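Local atomic coordinates of type I site-specific restriction-modification system, R (Restriction) subunit (Vibrio vulnificus, PDB entry 3H1T), a protein that probably serves as the ATP-dependent motor and DNA-cleaving subunit of a type I restriction enzyme, here as a fragment lacking its C-terminal part. Residues V32-K37 with A76-K81; E126-D131 with E137-R142. All blocks are in the same frame, centred on the assembly; numbering follows the deposited sequence.

Overall arrangement
Both contacts belong to the N-terminal domain, whose six-stranded mixed sheet is separate from the two helicase-like sheets that follow in the chain. Both segments of contact 1 precede those of contact 2 along the chain; their centres lie about 14 Å apart, and their nearest atoms are still about 4 Å apart. Contact 1 packs helix 26-40 against strand 75-81, next to the edge strand 49-55, whereas contact 2 pairs the two strands of the hairpin 127-131 and 137-140, which finishes the sheet at its other edge. Phe143, just after the hairpin, meets both Lys37 and Ile127. Together the contacts illustrate how one sheet is both covered and edged in a probable nuclease domain.

Contact 1: residues V32-K37 with A76-K81; sequences VYVTPK and ADYLLK
In the N-terminal domain, where a central sheet flanked by helices is consistent with the PD-(D/E)XK nuclease fold expected of HsdR subunits, Tyr78 of strand 75-81 meets Val34 and Thr35 of helix 26-40. The principle at work is that one long aromatic side chain can span the gap between a sheet and its covering helix: the backbones stay well apart, with the CA atoms of Thr35 and Tyr78 separated by 9.2 Å, and only 127 Å² is buried in all. With CG anti to its own carbonyl carbon (chi1 -62°), the tyrosine sends its ring across to the helix, hydroxyl first.

Two neighbouring helix residues receive it in different ways. Val34 offers a methyl group, CG1, which lies 3.5 Å from Tyr78 CE1 and approaches the ring obliquely. Thr35 comes to the ring edge, close to the ring plane, and there Tyr78 OH donates a hydrogen bond to Thr35 OG1 at 2.9 Å. This threonine oxygen is also hydrogen-bonded to the carbonyl oxygen of Cys30 in an earlier turn of the same helix, so the tyrosine hydroxyl is tied through it to the helix backbone.

Around this pair Ile50 and Glu52 of strand 49-55, together with Cys30 and Leu38 of the helix, also touch the Tyr78 side chain. In the preceding residue, where the strand turns a corner, Asp77 OD2 is hydrogen-bonded to Ala93 N and lies near the like-charged Glu92, in a sequence pattern resembling the PD-(D/E)XK motif. At the hydroxyl end of the ring, Val34 CG1 sits by CE1, while Thr35 OG1, besides its bond to the hydroxyl, comes within 3.7 Å of Tyr78 CE2 at the ring edge.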
ATOM      1  N   VAL A  32       1.961  38.425  -8.037  1.00 36.00           N
ATOM      2  CA  VAL A  32       1.851  39.392  -9.116  1.00 35.18           C
ATOM      3  C   VAL A  32       1.671  38.795 -10.523  1.00 36.73           C
ATOM      4  O   VAL A  32       0.903  39.351 -11.327  1.00 34.79           O
ATOM      5  CB  VAL A  32       3.063  40.368  -9.089  1.00 29.64           C
ATOM      6  CG1 VAL A  32       3.095  41.231 -10.330  1.00 27.69           C
ATOM      7  CG2 VAL A  32       2.953  41.255  -7.845  1.00 28.10           C
ATOM      8  N   TYR A  33       2.330  37.674 -10.833  1.00 35.23           N
ATOM      9  CA  TYR A  33       2.162  37.089 -12.170  1.00 33.64           C
ATOM     10  C   TYR A  33       1.471  35.739 -12.269  1.00 35.35           C
ATOM     11  O   TYR A  33       0.454  35.603 -12.958  1.00 35.24           O
ATOM     12  CB  TYR A  33       3.498  36.935 -12.892  1.00 31.49           C
ATOM     13  CG  TYR A  33       4.246  38.212 -13.113  1.00 32.17           C
ATOM     14  CD1 TYR A  33       4.985  38.785 -12.087  1.00 31.06           C
ATOM     15  CD2 TYR A  33       4.257  38.830 -14.368  1.00 31.49           C
ATOM     16  CE1 TYR A  33       5.728  39.937 -12.298  1.00 32.39           C
ATOM     17  CE2 TYR A  33       5.000  39.984 -14.593  1.00 30.60           C
ATOM     18  CZ  TYR A  33       5.733  40.533 -13.552  1.00 32.57           C
ATOM     19  OH  TYR A  33       6.488  41.667 -13.756  1.00 31.74           O
ATOM     20  N   VAL A  34       2.032  34.732 -11.600  1.00 28.70           N
ATOM     21  CA  VAL A  34       1.515  33.384 -11.695  1.00 24.79           C
ATOM     22  C   VAL A  34       0.047  33.179 -11.351  1.00 26.80           C
ATOM     23  O   VAL A  34      -0.717  32.704 -12.197  1.00 26.91           O
ATOM     24  CB  VAL A  34       2.376  32.426 -10.875  1.00 22.74           C
ATOM     25  CG1 VAL A  34       1.983  30.999 -11.181  1.00 18.56           C
ATOM     26  CG2 VAL A  34       3.858  32.662 -11.203  1.00 16.76           C
ATOM     27  N   THR A  35      -0.360  33.513 -10.131  1.00 29.56           N
ATOM     28  CA  THR A  35      -1.764  33.337  -9.754  1.00 28.54           C
ATOM     29  C   THR A  35      -2.717  34.121 -10.667  1.00 29.10           C
ATOM     30  O   THR A  35      -3.751  33.613 -11.087  1.00 30.57           O
ATOM     31  CB  THR A  35      -2.018  33.756  -8.283  1.00 30.48           C
ATOM     32  OG1 THR A  35      -1.136  33.015  -7.428  1.00 33.76           O
ATOM     33  CG2 THR A  35      -3.465  33.435  -7.874  1.00 29.48           C
ATOM     34  N   PRO A  36      -2.390  35.383 -10.977  1.00 26.03           N
ATOM     35  CA  PRO A  36      -3.319  36.090 -11.857  1.00 23.96           C
ATOM     36  C   PRO A  36      -3.466  35.390 -13.215  1.00 25.12           C
ATOM     37  O   PRO A  36      -4.571  35.231 -13.728  1.00 25.86           O
ATOM     38  CB  PRO A  36      -2.697  37.472 -11.950  1.00 21.26           C
ATOM     39  CG  PRO A  36      -2.157  37.641 -10.564  1.00 20.42           C
ATOM     40  CD  PRO A  36      -1.462  36.326 -10.330  1.00 20.18           C
ATOM     41  N   LYS A  37      -2.353  34.950 -13.789  1.00 29.93           N
ATOM     42  CA  LYS A  37      -2.402  34.277 -15.089  1.00 27.73           C
ATOM     43  C   LYS A  37      -3.166  32.964 -15.009  1.00 28.82           C
ATOM     44  O   LYS A  37      -3.825  32.567 -15.974  1.00 31.23           O
ATOM     45  CB  LYS A  37      -0.991  34.052 -15.649  1.00 21.47           C
ATOM     46  CG  LYS A  37      -0.353  35.336 -16.178  1.00 22.23           C
ATOM     47  CD  LYS A  37       1.057  35.105 -16.721  1.00 23.85           C
ATOM     48  CE  LYS A  37       1.640  36.367 -17.341  1.00 27.32           C
ATOM     49  NZ  LYS A  37       2.968  36.122 -17.976  1.00 28.38           N
ATOM     50  N   ALA A  76       3.866  20.777  -3.905  1.00 26.54           N
ATOM     51  CA  ALA A  76       3.970  21.345  -5.239  1.00 25.27           C
ATOM     52  C   ALA A  76       3.459  22.788  -5.167  1.00 24.75           C
ATOM     53  O   ALA A  76       2.476  23.056  -4.482  1.00 24.42           O
ATOM     54  CB  ALA A  76       3.132  20.533  -6.230  1.00 17.19           C
ATOM     55  N   ASP A  77       4.126  23.713  -5.851  1.00 25.94           N
ATOM     56  CA  ASP A  77       3.699  25.109  -5.818  1.00 27.46           C
ATOM     57  C   ASP A  77       2.215  25.252  -6.145  1.00 27.76           C
ATOM     58  O   ASP A  77       1.481  25.902  -5.406  1.00 29.31           O
ATOM     59  CB  ASP A  77       4.534  25.959  -6.771  1.00 30.47           C
ATOM     60  CG  ASP A  77       5.975  26.046  -6.344  1.00 34.27           C
ATOM     61  OD1 ASP A  77       6.224  26.016  -5.123  1.00 36.71           O
ATOM     62  OD2 ASP A  77       6.858  26.160  -7.215  1.00 35.99           O
ATOM     63  N   TYR A  78       1.776  24.647  -7.244  1.00 26.22           N
ATOM     64  CA  TYR A  78       0.379  24.696  -7.628  1.00 25.27           C
ATOM     65  C   TYR A  78      -0.064  23.370  -8.197  1.00 25.20           C
ATOM     66  O   TYR A  78       0.691  22.684  -8.873  1.00 24.90           O
ATOM     67  CB  TYR A  78       0.094  25.752  -8.694  1.00 27.42           C
ATOM     68  CG  TYR A  78       0.374  27.188  -8.322  1.00 27.45           C
ATOM     69  CD1 TYR A  78       1.643  27.741  -8.503  1.00 27.35           C
ATOM     70  CD2 TYR A  78      -0.654  28.021  -7.901  1.00 25.84           C
ATOM     71  CE1 TYR A  78       1.877  29.086  -8.285  1.00 23.94           C
ATOM     72  CE2 TYR A  78      -0.428  29.374  -7.684  1.00 27.72           C
ATOM     73  CZ  TYR A  78       0.848  29.899  -7.886  1.00 25.14           C
ATOM     74  OH  TYR A  78       1.113  31.242  -7.742  1.00 25.87           O
ATOM     75  N   LEU A  79      -1.313  23.027  -7.920  1.00 29.28           N
ATOM     76  CA  LEU A  79      -1.908  21.815  -8.418  1.00 28.58           C
ATOM     77  C   LEU A  79      -3.135  22.360  -9.128  1.00 29.84           C
ATOM     78  O   LEU A  79      -3.894  23.135  -8.552  1.00 31.27           O
ATOM     79  CB  LEU A  79      -2.293  20.900  -7.255  1.00 25.36           C
ATOM     80  CG  LEU A  79      -2.564  19.393  -7.422  1.00 25.44           C
ATOM     81  CD1 LEU A  79      -4.014  19.113  -7.111  1.00 20.55           C
ATOM     82  CD2 LEU A  79      -2.199  18.914  -8.814  1.00 23.60           C
ATOM     83  N   LEU A  80      -3.325  21.985 -10.386  1.00 24.78           N
ATOM     84  CA  LEU A  80      -4.471  22.474 -11.135  1.00 24.54           C
ATOM     85  C   LEU A  80      -5.472  21.348 -11.233  1.00 25.14           C
ATOM     86  O   LEU A  80      -5.194  20.327 -11.840  1.00 25.73           O
ATOM     87  CB  LEU A  80      -4.029  22.930 -12.520  1.00 21.02           C
ATOM     88  CG  LEU A  80      -2.898  23.962 -12.498  1.00 22.03           C
ATOM     89  CD1 LEU A  80      -2.587  24.367 -13.917  1.00 22.73           C
ATOM     90  CD2 LEU A  80      -3.282  25.185 -11.694  1.00 23.79           C
ATOM     91  N   LYS A  81      -6.636  21.525 -10.619  1.00 27.47           N
ATOM     92  CA  LYS A  81      -7.656  20.490 -10.645  1.00 28.16           C
ATOM     93  C   LYS A  81      -8.738  20.822 -11.652  1.00 28.76           C
ATOM     94  O   LYS A  81      -9.296  21.919 -11.636  1.00 29.33           O
ATOM     95  CB  LYS A  81      -8.264  20.298  -9.240  1.00 32.31           C
ATOM     96  CG  LYS A  81      -7.225  19.957  -8.173  1.00 32.92           C
ATOM     97  CD  LYS A  81      -7.804  19.215  -6.976  1.00 36.47           C
ATOM     98  CE  LYS A  81      -8.624  20.097  -6.067  1.00 40.81           C
ATOM     99  NZ  LYS A  81      -8.694  19.488  -4.710  1.00 42.39           N
TER

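Contact 2: residues E126-D131 with E137-R142; sequences EILEFD and EQLLSR
Glu129 and Gln138 form the regular centre of an antiparallel hairpin, strands 127-131 and 137-140, whose second strand is an outermost one of the sheet. Backbone bonds join them in both directions: Glu129 N gives to Gln138 O at 2.8 Å, nearly straight at 172°, and Gln138 N returns a bond to Glu129 O at 2.9 Å. Nearer the open end, Leu140 N bonds to Ile127 O at 2.9 Å, but the complementary link is made by a water that receives a bond from Ile127 N and gives one to Leu140 O at 2.6 Å.

Apolar contacts divide between the faces. Leu128 CG lies 4.1 Å from Leu139 CD2, and the edge of the Phe130 ring at CD1 meets Glu137 CB at 4.0 Å; Met104 of helix 104-114 touches Leu128, Phe130 and Glu137 on this face. On the opposite face Leu140 CD1 lies 3.8 Å from Glu129 CB.

The polar contacts centre on the Glu129 carboxylate. Its chain leaves the strand with CG opposite the amide nitrogen (chi1 175°) and runs on extended, which carries OE2 to a hydrogen bond with Tyr120 OH and a salt bridge with Arg152 NH1. OE1 takes a bond from a second water that reaches Gln138 OE1 only weakly. A carboxylate packed beside Leu140, yet paired with Arg152 and bonded to Tyr120, would probably stay ionised on this face of the sheet.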
ATOM      1  N   GLU A 126       7.308  34.182 -18.100  1.00 34.86           N
ATOM      2  CA  GLU A 126       7.393  33.088 -19.065  1.00 32.38           C
ATOM      3  C   GLU A 126       6.751  31.811 -18.544  1.00 31.49           C
ATOM      4  O   GLU A 126       6.664  31.590 -17.340  1.00 29.32           O
ATOM      5  CB  GLU A 126       8.848  32.804 -19.436  1.00 41.25           C
ATOM      6  CG  GLU A 126       9.472  33.815 -20.349  1.00 44.34           C
ATOM      7  CD  GLU A 126      10.979  33.743 -20.319  1.00 49.27           C
ATOM      8  OE1 GLU A 126      11.558  33.871 -19.218  1.00 50.06           O
ATOM      9  OE2 GLU A 126      11.587  33.566 -21.395  1.00 51.78           O
ATOM     10  N   ILE A 127       6.309  30.968 -19.472  1.00 29.88           N
ATOM     11  CA  ILE A 127       5.674  29.710 -19.124  1.00 28.82           C
ATOM     12  C   ILE A 127       6.224  28.601 -20.003  1.00 27.94           C
ATOM     13  O   ILE A 127       6.183  28.695 -21.221  1.00 29.80           O
ATOM     14  CB  ILE A 127       4.153  29.807 -19.317  1.00 27.63           C
ATOM     15  CG1 ILE A 127       3.598  30.916 -18.412  1.00 27.58           C
ATOM     16  CG2 ILE A 127       3.503  28.478 -18.994  1.00 29.03           C
ATOM     17  CD1 ILE A 127       2.170  31.337 -18.731  1.00 26.25           C
ATOM     18  N   LEU A 128       6.754  27.560 -19.385  1.00 29.45           N
ATOM     19  CA  LEU A 128       7.313  26.432 -20.120  1.00 29.02           C
ATOM     20  C   LEU A 128       6.451  25.200 -19.850  1.00 27.89           C
ATOM     21  O   LEU A 128       6.244  24.830 -18.701  1.00 27.38           O
ATOM     22  CB  LEU A 128       8.742  26.154 -19.649  1.00 29.87           C
ATOM     23  CG  LEU A 128       9.849  25.885 -20.672  1.00 30.41           C
ATOM     24  CD1 LEU A 128      10.873  25.027 -19.964  1.00 25.84           C
ATOM     25  CD2 LEU A 128       9.319  25.185 -21.924  1.00 28.46           C
ATOM     26  N   GLU A 129       5.960  24.554 -20.901  1.00 33.13           N
ATOM     27  CA  GLU A 129       5.107  23.386 -20.740  1.00 30.93           C
ATOM     28  C   GLU A 129       5.714  22.079 -21.256  1.00 31.01           C
ATOM     29  O   GLU A 129       6.348  22.055 -22.306  1.00 31.65           O
ATOM     30  CB  GLU A 129       3.774  23.609 -21.464  1.00 30.33           C
ATOM     31  CG  GLU A 129       2.835  22.402 -21.463  1.00 33.88           C
ATOM     32  CD  GLU A 129       1.668  22.519 -22.443  1.00 35.46           C
ATOM     33  OE1 GLU A 129       1.892  22.385 -23.663  1.00 36.05           O
ATOM     34  OE2 GLU A 129       0.527  22.738 -21.990  1.00 36.11           O
ATOM     35  N   PHE A 130       5.550  21.004 -20.495  1.00 26.48           N
ATOM     36  CA  PHE A 130       5.980  19.710 -20.969  1.00 26.32           C
ATOM     37  C   PHE A 130       4.680  18.934 -20.998  1.00 27.45           C
ATOM     38  O   PHE A 130       4.016  18.759 -19.977  1.00 26.48           O
ATOM     39  CB  PHE A 130       6.959  18.976 -20.061  1.00 22.75           C
ATOM     40  CG  PHE A 130       7.360  17.639 -20.625  1.00 24.65           C
ATOM     41  CD1 PHE A 130       8.373  17.545 -21.580  1.00 25.61           C
ATOM     42  CD2 PHE A 130       6.645  16.487 -20.293  1.00 26.41           C
ATOM     43  CE1 PHE A 130       8.659  16.324 -22.201  1.00 26.07           C
ATOM     44  CE2 PHE A 130       6.923  15.262 -20.914  1.00 25.93           C
ATOM     45  CZ  PHE A 130       7.926  15.181 -21.864  1.00 24.77           C
ATOM     46  N   ASP A 131       4.304  18.475 -22.177  1.00 29.29           N
ATOM     47  CA  ASP A 131       3.061  17.747 -22.329  1.00 30.04           C
ATOM     48  C   ASP A 131       3.366  16.267 -22.538  1.00 30.60           C
ATOM     49  O   ASP A 131       3.946  15.886 -23.557  1.00 30.84           O
ATOM     50  CB  ASP A 131       2.313  18.336 -23.525  1.00 36.80           C
ATOM     51  CG  ASP A 131       0.960  17.703 -23.752  1.00 39.35           C
ATOM     52  OD1 ASP A 131       0.783  16.506 -23.465  1.00 41.24           O
ATOM     53  OD2 ASP A 131       0.067  18.414 -24.250  1.00 43.20           O
ATOM     54  N   GLU A 137       8.079  19.977 -25.519  1.00 29.80           N
ATOM     55  CA  GLU A 137       8.341  20.944 -24.461  1.00 29.43           C
ATOM     56  C   GLU A 137       8.400  22.308 -25.126  1.00 29.65           C
ATOM     57  O   GLU A 137       9.196  22.521 -26.040  1.00 29.64           O
ATOM     58  CB  GLU A 137       9.673  20.646 -23.762  1.00 34.34           C
ATOM     59  CG  GLU A 137       9.898  21.475 -22.503  1.00 33.88           C
ATOM     60  CD  GLU A 137      11.233  21.186 -21.830  1.00 36.43           C
ATOM     61  OE1 GLU A 137      11.570  19.996 -21.639  1.00 35.78           O
ATOM     62  OE2 GLU A 137      11.945  22.155 -21.487  1.00 37.22           O
ATOM     63  N   GLN A 138       7.574  23.240 -24.671  1.00 35.26           N
ATOM     64  CA  GLN A 138       7.566  24.549 -25.306  1.00 36.12           C
ATOM     65  C   GLN A 138       7.048  25.701 -24.456  1.00 35.98           C
ATOM     66  O   GLN A 138       6.336  25.513 -23.476  1.00 36.80           O
ATOM     67  CB  GLN A 138       6.745  24.468 -26.596  1.00 46.60           C
ATOM     68  CG  GLN A 138       5.301  24.071 -26.369  1.00 50.70           C
ATOM     69  CD  GLN A 138       4.600  23.642 -27.644  1.00 56.54           C
ATOM     70  OE1 GLN A 138       3.377  23.472 -27.673  1.00 56.10           O
ATOM     71  NE2 GLN A 138       5.375  23.458 -28.708  1.00 57.37           N
ATOM     72  N   LEU A 139       7.426  26.908 -24.852  1.00 34.44           N
ATOM     73  CA  LEU A 139       6.983  28.114 -24.170  1.00 33.15           C
ATOM     74  C   LEU A 139       5.574  28.473 -24.648  1.00 32.57           C
ATOM     75  O   LEU A 139       5.261  28.336 -25.834  1.00 33.40           O
ATOM     76  CB  LEU A 139       7.946  29.248 -24.489  1.00 30.96           C
ATOM     77  CG  LEU A 139       9.344  29.095 -23.916  1.00 31.21           C
ATOM     78  CD1 LEU A 139      10.308  29.935 -24.749  1.00 31.78           C
ATOM     79  CD2 LEU A 139       9.338  29.519 -22.441  1.00 29.01           C
ATOM     80  N   LEU A 140       4.720  28.921 -23.733  1.00 30.66           N
ATOM     81  CA  LEU A 140       3.361  29.295 -24.101  1.00 28.73           C
ATOM     82  C   LEU A 140       3.166  30.762 -23.809  1.00 29.46           C
ATOM     83  O   LEU A 140       3.884  31.345 -22.990  1.00 28.05           O
ATOM     84  CB  LEU A 140       2.323  28.502 -23.301  1.00 31.21           C
ATOM     85  CG  LEU A 140       2.455  26.978 -23.270  1.00 30.77           C
ATOM     86  CD1 LEU A 140       1.376  26.402 -22.364  1.00 28.08           C
ATOM     87  CD2 LEU A 140       2.358  26.399 -24.687  1.00 30.36           C
ATOM     88  N   SER A 141       2.189  31.364 -24.480  1.00 34.33           N
ATOM     89  CA  SER A 141       1.885  32.776 -24.274  1.00 34.67           C
ATOM     90  C   SER A 141       0.961  32.913 -23.074  1.00 33.00           C
ATOM     91  O   SER A 141       0.672  34.018 -22.619  1.00 34.17           O
ATOM     92  CB  SER A 141       1.202  33.355 -25.511  1.00 43.95           C
ATOM     93  OG  SER A 141      -0.038  32.702 -25.737  1.00 47.46           O
ATOM     94  N   ARG A 142       0.512  31.773 -22.571  1.00 29.40           N
ATOM     95  CA  ARG A 142      -0.385  31.739 -21.429  1.00 29.25           C
ATOM     96  C   ARG A 142      -0.697  30.294 -21.030  1.00 28.00           C
ATOM     97  O   ARG A 142      -0.405  29.359 -21.769  1.00 25.84           O
ATOM     98  CB  ARG A 142      -1.683  32.488 -21.772  1.00 34.34           C
ATOM     99  CG  ARG A 142      -2.342  32.031 -23.073  1.00 38.19           C
ATOM    100  CD  ARG A 142      -3.852  32.152 -23.002  1.00 38.98           C
ATOM    101  NE  ARG A 142      -4.505  30.856 -22.838  1.00 41.99           N
ATOM    102  CZ  ARG A 142      -5.108  30.190 -23.818  1.00 40.93           C
ATOM    103  NH1 ARG A 142      -5.146  30.702 -25.035  1.00 41.35           N
ATOM    104  NH2 ARG A 142      -5.666  29.010 -23.582  1.00 38.73           N
TER
HETATM  105  O   HOH W   1       6.237  32.192 -22.488  1.00 28.37           O
HETATM  106  O   HOH W   2       0.460  22.927 -26.127  1.00 25.99           O